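Uncharacterized protein (Bacteroides thetaiotaomicron VPI-5482, PDB 3KNY) is of unknown function, a two-domain bacterial protein of the BT_3535-like family and probably a lipoprotein in its full-length form. Local coordinates at residues A[91-99]-A[210-218]. Residues are numbered along the deposited sequence; the frame is centred on the assembly and turned at random.
Sequences YEGFLNIAD and VQKTGFMIP
The ring of Phe215 lies with one edge along the backbone of Glu92 to Phe94: CE1 is 3.5 Å from Glu92 O and CB 3.4 Å from Phe94 O, both oxygens near the ring plane. With CG beside the backbone N (chi1 -68°), the ring is carried back toward Glu92. The Glu92 side chain, bent at chi2, runs at about a right angle to that of Phe215, yet its carboxylate plane is only 21° from the ring plane; OE1 comes 3.7 Å from Phe215 CZ and forms a salt bridge with Lys186. Beyond the ring, Leu95 CD1 packs on Phe215 CB at 3.7 Å. Ile97 and Ile217 continue this face side by side, pointing the same way, with their CD1 methyls in contact; Ile72 of helix 66-84 covers both. Strands 93-97 and 204-217 are parallel neighbours in a mixed beta sheet, joining a strand from the middle of the chain to its C-terminal strand, with strand 53-55 on the far side of 93-97 and strand 188-201 paired antiparallel to 204-217. Five backbone hydrogen bonds run from Phe94 N to Thr213 O at one end to Ala98 N to Ile217 O at the other. Between them, Phe215 N donates to Phe94 O at 2.8 Å, Asn96 N to Phe215 O, and Ile217 N to Asn96 O. On the other face, Asn96 CB meets Met216 CG (a selenomethionine) at 4.2 Å, and strand 124-134 lies over both residues. Farther back on that face, Lys212 bends to set CD at the edge of the Phe94 ring, 3.8 Å from CE2; Tyr91 OH stands over the centre of one ring face and is hydrogen-bonded to Glu54.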
loop_
_atom_site.group_PDB
_atom_site.type_symbol
_atom_site.label_atom_id
_atom_site.label_comp_id
_atom_site.label_asym_id
_atom_site.label_seq_id
_atom_site.Cartn_x
_atom_site.Cartn_y
_atom_site.Cartn_z
ATOM N N TYR A 91 -0.558 -3.233 -13.775
ATOM C CA TYR A 91 -0.646 -3.405 -12.330
ATOM C C TYR A 91 0.433 -2.584 -11.653
ATOM O O TYR A 91 1.585 -2.705 -12.016
ATOM C CB TYR A 91 -0.420 -4.857 -11.945
ATOM C CG TYR A 91 -0.366 -5.063 -10.446
ATOM C CD1 TYR A 91 -1.517 -4.989 -9.674
ATOM C CD2 TYR A 91 0.834 -5.307 -9.802
ATOM C CE1 TYR A 91 -1.466 -5.164 -8.318
ATOM C CE2 TYR A 91 0.895 -5.478 -8.442
ATOM C CZ TYR A 91 -0.259 -5.427 -7.699
ATOM O OH TYR A 91 -0.200 -5.602 -6.332
ATOM N N GLU A 92 0.044 -1.786 -10.663
ATOM C CA GLU A 92 0.930 -0.836 -9.964
ATOM C C GLU A 92 1.495 -1.405 -8.665
ATOM O O GLU A 92 2.702 -1.381 -8.441
ATOM C CB GLU A 92 0.128 0.425 -9.595
ATOM C CG GLU A 92 -0.083 1.377 -10.734
ATOM C CD GLU A 92 1.100 2.279 -10.928
ATOM O OE1 GLU A 92 1.213 3.316 -10.217
ATOM O OE2 GLU A 92 1.918 1.925 -11.795
ATOM N N GLY A 93 0.592 -1.864 -7.800
ATOM C CA GLY A 93 0.937 -2.427 -6.506
ATOM C C GLY A 93 -0.192 -2.198 -5.517
ATOM O O GLY A 93 -1.338 -2.019 -5.909
ATOM N N PHE A 94 0.136 -2.176 -4.236
ATOM C CA PHE A 94 -0.838 -1.897 -3.193
ATOM C C PHE A 94 -1.085 -0.395 -3.038
ATOM O O PHE A 94 -0.280 0.404 -3.533
ATOM C CB PHE A 94 -0.352 -2.481 -1.894
ATOM C CG PHE A 94 -0.077 -3.947 -1.975
ATOM C CD1 PHE A 94 -1.118 -4.846 -2.116
ATOM C CD2 PHE A 94 1.229 -4.434 -1.925
ATOM C CE1 PHE A 94 -0.886 -6.209 -2.191
ATOM C CE2 PHE A 94 1.481 -5.814 -1.992
ATOM C CZ PHE A 94 0.411 -6.703 -2.126
ATOM N N LEU A 95 -2.217 -0.030 -2.407
ATOM C CA LEU A 95 -2.566 1.368 -2.112
ATOM C C LEU A 95 -3.199 1.501 -0.722
ATOM O O LEU A 95 -4.073 0.723 -0.378
ATOM C CB LEU A 95 -3.527 1.916 -3.165
ATOM C CG LEU A 95 -3.906 3.403 -3.090
ATOM C CD1 LEU A 95 -2.681 4.251 -3.343
ATOM C CD2 LEU A 95 -5.042 3.749 -4.090
ATOM N N ASN A 96 -2.709 2.452 0.076
ATOM C CA ASN A 96 -3.282 2.842 1.375
ATOM C C ASN A 96 -3.620 4.291 1.292
ATOM O O ASN A 96 -2.964 5.045 0.569
ATOM C CB ASN A 96 -2.280 2.816 2.513
ATOM C CG ASN A 96 -1.900 1.454 2.911
ATOM O OD1 ASN A 96 -2.645 0.501 2.738
ATOM N ND2 ASN A 96 -0.723 1.335 3.458
ATOM N N ILE A 97 -4.609 4.688 2.084
ATOM C CA ILE A 97 -5.021 6.062 2.185
ATOM C C ILE A 97 -4.695 6.448 3.617
ATOM O O ILE A 97 -5.247 5.867 4.563
ATOM C CB ILE A 97 -6.509 6.190 1.900
ATOM C CG1 ILE A 97 -6.907 5.288 0.708
ATOM C CG2 ILE A 97 -6.880 7.664 1.694
ATOM C CD1 ILE A 97 -6.282 5.640 -0.576
ATOM N N ALA A 98 -3.763 7.386 3.781
ATOM C CA ALA A 98 -3.332 7.797 5.113
ATOM C C ALA A 98 -4.484 8.488 5.822
ATOM O O ALA A 98 -5.401 9.027 5.179
ATOM C CB ALA A 98 -2.152 8.722 5.031
ATOM N N ASP A 99 -4.446 8.457 7.150
ATOM C CA ASP A 99 -5.434 9.160 7.956
ATOM C C ASP A 99 -5.203 10.668 7.868
ATOM O O ASP A 99 -4.190 11.136 7.333
ATOM C CB ASP A 99 -5.331 8.725 9.416
ATOM C CG ASP A 99 -5.893 7.345 9.662
ATOM O OD1 ASP A 99 -7.041 7.072 9.251
ATOM O OD2 ASP A 99 -5.187 6.537 10.295
ATOM N N VAL A 210 11.766 -11.100 -2.122
ATOM C CA VAL A 210 10.558 -10.301 -2.211
ATOM C C VAL A 210 10.792 -8.982 -2.936
ATOM O O VAL A 210 11.643 -8.201 -2.552
ATOM C CB VAL A 210 10.015 -9.979 -0.838
ATOM C CG1 VAL A 210 8.762 -9.099 -0.965
ATOM C CG2 VAL A 210 9.727 -11.287 -0.065
ATOM N N GLN A 211 10.030 -8.735 -3.992
ATOM C CA GLN A 211 10.106 -7.472 -4.713
ATOM C C GLN A 211 8.683 -6.928 -4.802
ATOM O O GLN A 211 7.886 -7.450 -5.580
ATOM C CB GLN A 211 10.687 -7.688 -6.097
ATOM C CG GLN A 211 12.098 -8.176 -6.101
ATOM C CD GLN A 211 12.592 -8.502 -7.509
ATOM O OE1 GLN A 211 12.323 -9.542 -8.048
ATOM N NE2 GLN A 211 13.312 -7.605 -8.080
ATOM N N LYS A 212 8.364 -5.898 -4.011
ATOM C CA LYS A 212 7.011 -5.337 -3.950
ATOM C C LYS A 212 6.976 -3.827 -3.838
ATOM O O LYS A 212 7.941 -3.225 -3.400
ATOM C CB LYS A 212 6.248 -5.938 -2.752
ATOM C CG LYS A 212 6.061 -7.424 -2.875
ATOM C CD LYS A 212 4.633 -7.853 -2.804
ATOM C CE LYS A 212 4.336 -8.811 -3.896
ATOM N NZ LYS A 212 2.944 -9.261 -3.907
ATOM N N THR A 213 5.848 -3.227 -4.217
ATOM C CA THR A 213 5.671 -1.785 -4.132
ATOM C C THR A 213 4.286 -1.455 -3.579
ATOM O O THR A 213 3.285 -2.003 -3.996
ATOM C CB THR A 213 5.867 -1.105 -5.496
ATOM O OG1 THR A 213 7.213 -1.317 -5.948
ATOM C CG2 THR A 213 5.628 0.396 -5.421
ATOM N N GLY A 214 4.261 -0.568 -2.606
ATOM C CA GLY A 214 3.048 -0.083 -2.044
ATOM C C GLY A 214 2.993 1.427 -2.196
ATOM O O GLY A 214 4.015 2.123 -2.054
ATOM N N PHE A 215 1.787 1.920 -2.475
ATOM C CA PHE A 215 1.534 3.333 -2.662
ATOM C C PHE A 215 0.693 3.882 -1.528
ATOM O O PHE A 215 -0.102 3.176 -0.921
ATOM C CB PHE A 215 0.855 3.577 -4.013
ATOM C CG PHE A 215 1.751 3.298 -5.196
ATOM C CD1 PHE A 215 1.825 2.038 -5.738
ATOM C CD2 PHE A 215 2.561 4.302 -5.727
ATOM C CE1 PHE A 215 2.662 1.777 -6.833
ATOM C CE2 PHE A 215 3.402 4.061 -6.805
ATOM C CZ PHE A 215 3.449 2.782 -7.358
HETATM N N MSE A 216 0.880 5.162 -1.245
HETATM C CA MSE A 216 0.187 5.804 -0.155
HETATM C C MSE A 216 -0.333 7.182 -0.583
HETATM O O MSE A 216 0.423 7.996 -1.130
HETATM C CB MSE A 216 1.146 5.921 1.018
HETATM C CG MSE A 216 1.469 4.602 1.634
HETATM SE SE MSE A 216 2.873 4.724 2.937
HETATM C CE MSE A 216 4.439 4.635 1.810
ATOM N N ILE A 217 -1.631 7.428 -0.376
ATOM C CA ILE A 217 -2.154 8.780 -0.562
ATOM C C ILE A 217 -1.707 9.550 0.677
ATOM O O ILE A 217 -2.176 9.266 1.782
ATOM C CB ILE A 217 -3.696 8.869 -0.708
ATOM C CG1 ILE A 217 -4.170 8.125 -1.962
ATOM C CG2 ILE A 217 -4.126 10.358 -0.797
ATOM C CD1 ILE A 217 -5.634 8.410 -2.363
ATOM N N PRO A 218 -0.790 10.510 0.501
ATOM C CA PRO A 218 -0.256 11.256 1.636
ATOM C C PRO A 218 -1.333 12.051 2.355
ATOM O O PRO A 218 -2.214 12.575 1.671
ATOM C CB PRO A 218 0.751 12.222 1.005
ATOM C CG PRO A 218 0.596 12.116 -0.460
ATOM C CD PRO A 218 -0.388 11.065 -0.797
ATOM O OXT PRO A 218 -1.343 12.191 3.584
#